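Local coordinates for protein gluconokinase (Sinorhizobium meliloti, PDB 3T61) that probably phosphorylates D-gluconate with ATP, giving 6-phospho-D-gluconate and ADP, as a member of the GntK/GntV gluconokinase family, at residues V22-S27 with L112-L117; F116-E121 with D150-V155; V158-A163 with V170-A175. One frame throughout, in Å; residues are numbered along the deposited sequence.

Contact 1: V22-S27 with L112-L117; sequences VVMGVS and LAFVFL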
loop_
_atom_site.group_PDB
_atom_site.type_symbol
_atom_site.label_atom_id
_atom_site.label_comp_id
_atom_site.label_asym_id
_atom_site.label_seq_id
_atom_site.Cartn_x
_atom_site.Cartn_y
_atom_site.Cartn_z
ATOM N N VAL A 22 6.427 -17.959 7.417
ATOM C CA VAL A 22 6.488 -16.545 7.089
ATOM C C VAL A 22 7.732 -16.320 6.217
ATOM O O VAL A 22 8.840 -16.695 6.612
ATOM C CB VAL A 22 6.631 -15.652 8.337
ATOM C CG1 VAL A 22 6.923 -14.205 7.897
ATOM C CG2 VAL A 22 5.353 -15.691 9.180
ATOM N N VAL A 23 7.559 -15.744 5.029
ATOM C CA VAL A 23 8.706 -15.441 4.171
ATOM C C VAL A 23 8.960 -13.959 4.425
ATOM O O VAL A 23 8.135 -13.118 4.078
ATOM C CB VAL A 23 8.397 -15.693 2.669
ATOM C CG1 VAL A 23 9.668 -15.485 1.822
ATOM C CG2 VAL A 23 7.873 -17.117 2.479
HETATM N N MSE A 24 10.093 -13.658 5.060
HETATM C CA MSE A 24 10.464 -12.296 5.427
HETATM C C MSE A 24 11.628 -11.732 4.614
HETATM O O MSE A 24 12.168 -12.394 3.730
HETATM C CB MSE A 24 10.820 -12.240 6.918
HETATM C CG MSE A 24 12.092 -13.020 7.241
HETATM SE SE MSE A 24 12.618 -12.897 9.062
HETATM C CE MSE A 24 13.350 -11.120 8.954
ATOM N N GLY A 25 12.012 -10.501 4.938
ATOM C CA GLY A 25 13.086 -9.843 4.221
ATOM C C GLY A 25 12.613 -8.459 3.808
ATOM O O GLY A 25 11.398 -8.220 3.758
ATOM N N VAL A 26 13.552 -7.555 3.515
ATOM C CA VAL A 26 13.213 -6.181 3.134
ATOM C C VAL A 26 12.383 -6.103 1.865
ATOM O O VAL A 26 12.279 -7.073 1.111
ATOM C CB VAL A 26 14.473 -5.284 2.934
ATOM C CG1 VAL A 26 15.276 -5.207 4.231
ATOM C CG2 VAL A 26 15.329 -5.821 1.781
ATOM N N SER A 27 11.792 -4.934 1.637
ATOM C CA SER A 27 10.965 -4.712 0.462
ATOM C C SER A 27 11.799 -4.944 -0.791
ATOM O O SER A 27 12.941 -4.489 -0.870
ATOM C CB SER A 27 10.413 -3.287 0.467
ATOM O OG SER A 27 9.125 -3.256 -0.141
ATOM N N LEU A 112 6.015 -21.946 14.321
ATOM C CA LEU A 112 6.191 -21.007 13.210
ATOM C C LEU A 112 7.602 -20.984 12.598
ATOM O O LEU A 112 8.596 -20.818 13.308
ATOM C CB LEU A 112 5.813 -19.590 13.663
ATOM C CG LEU A 112 5.845 -18.492 12.594
ATOM C CD1 LEU A 112 4.811 -18.809 11.525
ATOM C CD2 LEU A 112 5.589 -17.116 13.228
ATOM N N ALA A 113 7.669 -21.133 11.276
ATOM C CA ALA A 113 8.936 -21.109 10.542
ATOM C C ALA A 113 9.091 -19.832 9.713
ATOM O O ALA A 113 8.129 -19.333 9.120
ATOM C CB ALA A 113 9.039 -22.326 9.626
ATOM N N PHE A 114 10.315 -19.317 9.674
ATOM C CA PHE A 114 10.636 -18.112 8.921
ATOM C C PHE A 114 11.662 -18.416 7.827
ATOM O O PHE A 114 12.644 -19.114 8.075
ATOM C CB PHE A 114 11.240 -17.058 9.848
ATOM C CG PHE A 114 10.236 -16.297 10.671
ATOM C CD1 PHE A 114 9.642 -15.140 10.172
ATOM C CD2 PHE A 114 9.922 -16.710 11.962
ATOM C CE1 PHE A 114 8.758 -14.390 10.955
ATOM C CE2 PHE A 114 9.037 -15.969 12.756
ATOM C CZ PHE A 114 8.453 -14.805 12.249
ATOM N N VAL A 115 11.421 -17.892 6.628
ATOM C CA VAL A 115 12.339 -18.019 5.493
ATOM C C VAL A 115 12.841 -16.569 5.278
ATOM O O VAL A 115 12.075 -15.683 4.887
ATOM C CB VAL A 115 11.607 -18.566 4.233
ATOM C CG1 VAL A 115 12.494 -18.457 3.003
ATOM C CG2 VAL A 115 11.224 -20.034 4.449
ATOM N N PHE A 116 14.116 -16.336 5.595
ATOM C CA PHE A 116 14.746 -15.018 5.482
ATOM C C PHE A 116 15.474 -14.809 4.148
ATOM O O PHE A 116 16.546 -15.366 3.919
ATOM C CB PHE A 116 15.720 -14.825 6.658
ATOM C CG PHE A 116 16.552 -13.560 6.586
ATOM C CD1 PHE A 116 15.977 -12.346 6.203
ATOM C CD2 PHE A 116 17.910 -13.583 6.932
ATOM C CE1 PHE A 116 16.733 -11.170 6.170
ATOM C CE2 PHE A 116 18.682 -12.410 6.905
ATOM C CZ PHE A 116 18.095 -11.199 6.521
ATOM N N LEU A 117 14.870 -14.013 3.268
ATOM C CA LEU A 117 15.463 -13.705 1.969
ATOM C C LEU A 117 16.365 -12.504 2.200
ATOM O O LEU A 117 15.909 -11.488 2.703
ATOM C CB LEU A 117 14.378 -13.346 0.958
ATOM C CG LEU A 117 13.316 -14.411 0.697
ATOM C CD1 LEU A 117 12.283 -13.848 -0.264
ATOM C CD2 LEU A 117 13.964 -15.705 0.152
HETATM O O HOH W 1 16.203 -8.794 3.546
#
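V22 to M24 runs parallel to F114 to F116, the two strand axes 4.6 Å apart at their closest and crossing at -22°. Four backbone bonds zip them together in the alternating pattern of a parallel pair: V22 N gives to A113 O at 2.8 Å, V22 O takes from V115 N, V115 O takes from M24 N, and M24 O takes from L117 N. The last is the longest, at 3.2 Å. Past G25 a water links the two segments, accepting from V26 N and donating to L117 O. V22, M24, F114 and F116 share one face of the sheet. V22 lies alongside the F114 ring, its CB 3.6 Å from CD1 of F114, while its CG2 reaches CD1 of L112. The selenomethionine M24 has CG wedged between backbone N and carbonyl carbon (chi1 67°), and with chi2 extended this sets SE near both rings. Its Met-aromatic contacts are oblique to each, the F114 centroid lying 4.8 Å from SE. The bend at chi3 then turns CE toward F116, 4.0 Å from F116 CD1. On the other face V23 CG1 meets L117 CD1 at 3.7 Å. G25 begins what is probably the P-loop, or Walker A motif, of a nucleotide-binding kinase core; its O accepts from K31 NZ. Strand 90-92 bonds to V23 on the far side from V115. Helix 98-106 covers the aromatic face against M24, L112 and F114, and helix 166-187 packs on A113, V115 and L117.

Contact 2: F116-E121 with D150-V155; sequences FLHGSE and DPRGEV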
loop_
_atom_site.group_PDB
_atom_site.type_symbol
_atom_site.label_atom_id
_atom_site.label_comp_id
_atom_site.label_asym_id
_atom_site.label_seq_id
_atom_site.Cartn_x
_atom_site.Cartn_y
_atom_site.Cartn_z
ATOM N N PHE A 116 14.116 -16.336 5.595
ATOM C CA PHE A 116 14.746 -15.018 5.482
ATOM C C PHE A 116 15.474 -14.809 4.148
ATOM O O PHE A 116 16.546 -15.366 3.919
ATOM C CB PHE A 116 15.720 -14.825 6.658
ATOM C CG PHE A 116 16.552 -13.560 6.586
ATOM C CD1 PHE A 116 15.977 -12.346 6.203
ATOM C CD2 PHE A 116 17.910 -13.583 6.932
ATOM C CE1 PHE A 116 16.733 -11.170 6.170
ATOM C CE2 PHE A 116 18.682 -12.410 6.905
ATOM C CZ PHE A 116 18.095 -11.199 6.521
ATOM N N LEU A 117 14.870 -14.013 3.268
ATOM C CA LEU A 117 15.463 -13.705 1.969
ATOM C C LEU A 117 16.365 -12.504 2.200
ATOM O O LEU A 117 15.909 -11.488 2.703
ATOM C CB LEU A 117 14.378 -13.346 0.958
ATOM C CG LEU A 117 13.316 -14.411 0.697
ATOM C CD1 LEU A 117 12.283 -13.848 -0.264
ATOM C CD2 LEU A 117 13.964 -15.705 0.152
ATOM N N HIS A 118 17.633 -12.611 1.815
ATOM C CA HIS A 118 18.569 -11.523 2.048
ATOM C C HIS A 118 19.638 -11.318 0.960
ATOM O O HIS A 118 20.018 -12.240 0.221
ATOM C CB HIS A 118 19.262 -11.755 3.389
ATOM C CG HIS A 118 20.155 -12.955 3.391
ATOM N ND1 HIS A 118 21.518 -12.865 3.204
ATOM C CD2 HIS A 118 19.873 -14.279 3.467
ATOM C CE1 HIS A 118 22.037 -14.080 3.165
ATOM N NE2 HIS A 118 21.061 -14.957 3.320
ATOM N N GLY A 119 20.123 -10.085 0.897
ATOM C CA GLY A 119 21.146 -9.719 -0.061
ATOM C C GLY A 119 21.603 -8.329 0.314
ATOM O O GLY A 119 20.965 -7.675 1.142
ATOM N N SER A 120 22.704 -7.881 -0.276
ATOM C CA SER A 120 23.231 -6.551 0.005
ATOM C C SER A 120 22.386 -5.534 -0.734
ATOM O O SER A 120 21.643 -5.880 -1.646
ATOM C CB SER A 120 24.678 -6.437 -0.481
ATOM O OG SER A 120 24.723 -6.587 -1.894
ATOM N N GLU A 121 22.519 -4.273 -0.346
ATOM C CA GLU A 121 21.767 -3.207 -0.991
ATOM C C GLU A 121 21.941 -3.249 -2.503
ATOM O O GLU A 121 20.972 -3.118 -3.257
ATOM C CB GLU A 121 22.226 -1.837 -0.484
ATOM C CG GLU A 121 21.424 -0.696 -1.095
ATOM C CD GLU A 121 21.882 0.675 -0.647
ATOM O OE1 GLU A 121 21.927 0.935 0.576
ATOM O OE2 GLU A 121 22.186 1.502 -1.530
ATOM N N ASP A 150 18.852 -8.795 11.750
ATOM C CA ASP A 150 19.130 -10.145 11.266
ATOM C C ASP A 150 18.532 -11.243 12.135
ATOM O O ASP A 150 18.838 -11.351 13.323
ATOM C CB ASP A 150 20.638 -10.363 11.131
ATOM C CG ASP A 150 20.967 -11.552 10.250
ATOM O OD1 ASP A 150 20.538 -12.677 10.576
ATOM O OD2 ASP A 150 21.649 -11.358 9.222
ATOM N N PRO A 151 17.671 -12.084 11.541
ATOM C CA PRO A 151 17.012 -13.186 12.253
ATOM C C PRO A 151 17.838 -14.453 12.430
ATOM O O PRO A 151 17.486 -15.311 13.232
ATOM C CB PRO A 151 15.780 -13.442 11.406
ATOM C CG PRO A 151 16.330 -13.238 10.013
ATOM C CD PRO A 151 17.158 -11.971 10.162
ATOM N N ARG A 152 18.926 -14.580 11.682
ATOM C CA ARG A 152 19.755 -15.772 11.773
ATOM C C ARG A 152 20.137 -16.097 13.207
ATOM O O ARG A 152 20.547 -15.231 13.980
ATOM C CB ARG A 152 20.986 -15.627 10.873
ATOM C CG ARG A 152 20.615 -15.875 9.415
ATOM C CD ARG A 152 21.721 -15.584 8.437
ATOM N NE ARG A 152 22.033 -14.163 8.359
ATOM C CZ ARG A 152 22.747 -13.619 7.379
ATOM N NH1 ARG A 152 23.214 -14.386 6.399
ATOM N NH2 ARG A 152 22.996 -12.316 7.382
ATOM N N GLY A 153 19.967 -17.361 13.565
ATOM C CA GLY A 153 20.266 -17.773 14.921
ATOM C C GLY A 153 18.958 -18.052 15.636
ATOM O O GLY A 153 18.862 -19.000 16.416
ATOM N N GLU A 154 17.948 -17.228 15.361
ATOM C CA GLU A 154 16.633 -17.401 15.970
ATOM C C GLU A 154 16.087 -18.763 15.562
ATOM O O GLU A 154 16.508 -19.332 14.555
ATOM C CB GLU A 154 15.688 -16.272 15.527
ATOM C CG GLU A 154 16.052 -14.915 16.129
ATOM C CD GLU A 154 15.290 -13.754 15.516
ATOM O OE1 GLU A 154 14.158 -13.968 15.034
ATOM O OE2 GLU A 154 15.817 -12.619 15.533
ATOM N N VAL A 155 15.148 -19.280 16.347
ATOM C CA VAL A 155 14.564 -20.592 16.097
ATOM C C VAL A 155 13.825 -20.767 14.779
ATOM O O VAL A 155 13.259 -19.822 14.240
ATOM C CB VAL A 155 13.609 -20.989 17.249
ATOM C CG1 VAL A 155 14.388 -21.088 18.543
ATOM C CG2 VAL A 155 12.477 -19.963 17.380
#
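F116 and P151 meet ring on ring: the proline lies over one face of the phenylalanine, its CD 3.6 Å from the F116 centroid and 12° off the normal, a CH-pi contact. P151 CG comes closer still to a single atom, 3.4 Å from F116 CG. With CG anti to the backbone N (chi1 174°), the F116 side chain reaches out to the loop, and CB of H118 lies over the opposite ring face, so the phenyl is held between the two. D150 OD2 comes obliquely to F116 CE2, 3.9 Å away, and R152 NE lies near the ring plane beside the same carbon. R152 also carries the second half of the contact: its NH1 sits over one face of the H118 imidazole, 3.5 Å from CE1 of H118, with the ring and guanidinium planes 51° apart. D150 positions R152. Its OD1 accepts from R152 N at 2.7 Å, making an Asx turn, and R152 NE bonds both carboxylate oxygens, each on its syn side and nearly in the guanidinium plane, so the carboxylate grips the guanidinium edge-on. A type II turn from P151 to E154, closed by E154 N to P151 O, carries the loop onward, and E154 forms salt bridges with R98, R101 and R105. The loop thus joins the end of strand 113-118 to helix 98-106, while P151 also packs on M24 of strand 21-24, and F116, H118 and R152 touch A159 of strand 157-161.

Contact 3: V158-A163 with V170-A175; sequences VAVDVA and VREALA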
loop_
_atom_site.group_PDB
_atom_site.type_symbol
_atom_site.label_atom_id
_atom_site.label_comp_id
_atom_site.label_asym_id
_atom_site.label_seq_id
_atom_site.Cartn_x
_atom_site.Cartn_y
_atom_site.Cartn_z
ATOM N N VAL A 158 15.217 -20.235 8.305
ATOM C CA VAL A 158 16.009 -20.643 7.155
ATOM C C VAL A 158 16.370 -19.373 6.375
ATOM O O VAL A 158 15.486 -18.602 5.975
ATOM C CB VAL A 158 15.208 -21.592 6.240
ATOM C CG1 VAL A 158 16.053 -22.042 5.058
ATOM C CG2 VAL A 158 14.735 -22.787 7.036
ATOM N N ALA A 159 17.667 -19.144 6.184
ATOM C CA ALA A 159 18.138 -17.966 5.461
ATOM C C ALA A 159 18.559 -18.361 4.059
ATOM O O ALA A 159 19.208 -19.393 3.866
ATOM C CB ALA A 159 19.314 -17.317 6.202
ATOM N N VAL A 160 18.177 -17.548 3.077
ATOM C CA VAL A 160 18.529 -17.828 1.685
ATOM C C VAL A 160 18.964 -16.540 0.998
ATOM O O VAL A 160 18.250 -15.537 1.051
ATOM C CB VAL A 160 17.341 -18.422 0.910
ATOM C CG1 VAL A 160 17.793 -18.837 -0.493
ATOM C CG2 VAL A 160 16.771 -19.612 1.662
ATOM N N ASP A 161 20.139 -16.569 0.367
ATOM C CA ASP A 161 20.661 -15.394 -0.330
ATOM C C ASP A 161 19.921 -15.285 -1.657
ATOM O O ASP A 161 19.614 -16.289 -2.279
ATOM C CB ASP A 161 22.168 -15.539 -0.571
ATOM C CG ASP A 161 22.840 -14.213 -0.853
ATOM O OD1 ASP A 161 22.626 -13.651 -1.943
ATOM O OD2 ASP A 161 23.573 -13.721 0.028
ATOM N N VAL A 162 19.630 -14.066 -2.093
ATOM C CA VAL A 162 18.876 -13.879 -3.331
ATOM C C VAL A 162 19.692 -13.728 -4.618
ATOM O O VAL A 162 19.121 -13.657 -5.711
ATOM C CB VAL A 162 17.923 -12.664 -3.206
ATOM C CG1 VAL A 162 17.000 -12.858 -2.025
ATOM C CG2 VAL A 162 18.726 -11.394 -3.064
ATOM N N ALA A 163 21.017 -13.695 -4.500
ATOM C CA ALA A 163 21.872 -13.537 -5.676
ATOM C C ALA A 163 21.999 -14.845 -6.456
ATOM O O ALA A 163 23.098 -15.269 -6.794
ATOM C CB ALA A 163 23.247 -13.033 -5.257
ATOM N N VAL A 170 13.944 -21.060 -4.106
ATOM C CA VAL A 170 12.814 -21.838 -3.614
ATOM C C VAL A 170 13.222 -23.247 -3.179
ATOM O O VAL A 170 12.841 -23.704 -2.093
ATOM C CB VAL A 170 11.713 -21.909 -4.685
ATOM C CG1 VAL A 170 10.651 -22.902 -4.283
ATOM C CG2 VAL A 170 11.111 -20.518 -4.880
ATOM N N ARG A 171 14.003 -23.925 -4.017
ATOM C CA ARG A 171 14.466 -25.276 -3.701
ATOM C C ARG A 171 15.221 -25.255 -2.381
ATOM O O ARG A 171 15.035 -26.140 -1.545
ATOM C CB ARG A 171 15.378 -25.815 -4.809
ATOM C CG ARG A 171 15.957 -27.198 -4.516
ATOM C CD ARG A 171 16.995 -27.603 -5.563
ATOM N NE ARG A 171 18.073 -26.621 -5.663
ATOM C CZ ARG A 171 19.045 -26.467 -4.768
ATOM N NH1 ARG A 171 19.093 -27.239 -3.692
ATOM N NH2 ARG A 171 19.957 -25.515 -4.939
ATOM N N GLU A 172 16.060 -24.240 -2.184
ATOM C CA GLU A 172 16.825 -24.131 -0.945
ATOM C C GLU A 172 15.951 -23.812 0.271
ATOM O O GLU A 172 16.179 -24.334 1.366
ATOM C CB GLU A 172 17.930 -23.077 -1.092
ATOM C CG GLU A 172 19.041 -23.499 -2.047
ATOM C CD GLU A 172 19.862 -22.338 -2.551
ATOM O OE1 GLU A 172 20.228 -21.473 -1.734
ATOM O OE2 GLU A 172 20.155 -22.297 -3.768
ATOM N N ALA A 173 14.954 -22.952 0.091
ATOM C CA ALA A 173 14.065 -22.597 1.198
ATOM C C ALA A 173 13.306 -23.853 1.642
ATOM O O ALA A 173 13.166 -24.114 2.831
ATOM C CB ALA A 173 13.085 -21.509 0.757
ATOM N N LEU A 174 12.845 -24.633 0.669
ATOM C CA LEU A 174 12.107 -25.853 0.941
ATOM C C LEU A 174 12.989 -26.900 1.612
ATOM O O LEU A 174 12.534 -27.628 2.500
ATOM C CB LEU A 174 11.504 -26.395 -0.361
ATOM C CG LEU A 174 10.314 -25.589 -0.911
ATOM C CD1 LEU A 174 9.867 -26.137 -2.272
ATOM C CD2 LEU A 174 9.159 -25.654 0.090
ATOM N N ALA A 175 14.255 -26.972 1.206
ATOM C CA ALA A 175 15.169 -27.935 1.809
ATOM C C ALA A 175 15.403 -27.520 3.257
ATOM O O ALA A 175 15.456 -28.364 4.150
ATOM C CB ALA A 175 16.501 -27.980 1.042
#
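V160 meets A173 where edge strand 157-161 packs against helix 166-187, running nearly antiparallel to it: the short segments make 165° and their axes come within 8.3 Å. The apolar contacts come first. V160 CG2 rests on the helix backbone, 4.1 Å from A173 CA and 4.2 Å from A173 CB. V158, two residues earlier on the same face, turns CG1 (anti to its own N, chi1 -179°) to the backbone carbonyl oxygens of E172 and A173, 4.2 Å from the latter. Of the polar groups, E172 comes nearest: its chain, extended beyond CG, crosses V160 obliquely and sets OE1 3.8 Å from V160 CG1, a van der Waals touch. The charge of E172 is met within the helix instead, where OE2 faces R171 NH2 at 3.4 Å in a long salt bridge; R171 NH2 also pairs with E168. On the strand side, D161 OD1 accepts from A163 N at 3.0 Å, an Asx turn as the strand runs out. With valine methyls on helix backbone and one carboxylate touch, the strand and helix are joined by packing alone, while the polar bonds seen here lie within each segment or with its near neighbours.

Overall arrangement
All three contacts involve one parallel sheet, ordered 46-48, 90-92, 21-24, 113-118, 157-161, and strand 113-118 runs through contacts 1 and 2. Contact 1 is core, its centre about 2 Å from the centre of the chain, and there regular backbone bonding between neighbouring strands does the work. Contact 2, its centre about 10 Å from the centre of the chain, is partly buried and trades strand pairing for ring packing and a salt-bridged loop; it shares F116 with contact 1. Contact 3 is buried, though off to one side: outermost strand against helix, with methyl packing. It joins the others through strand 157-161, whose V158 and V160 bond to the backbone of strand 113-118.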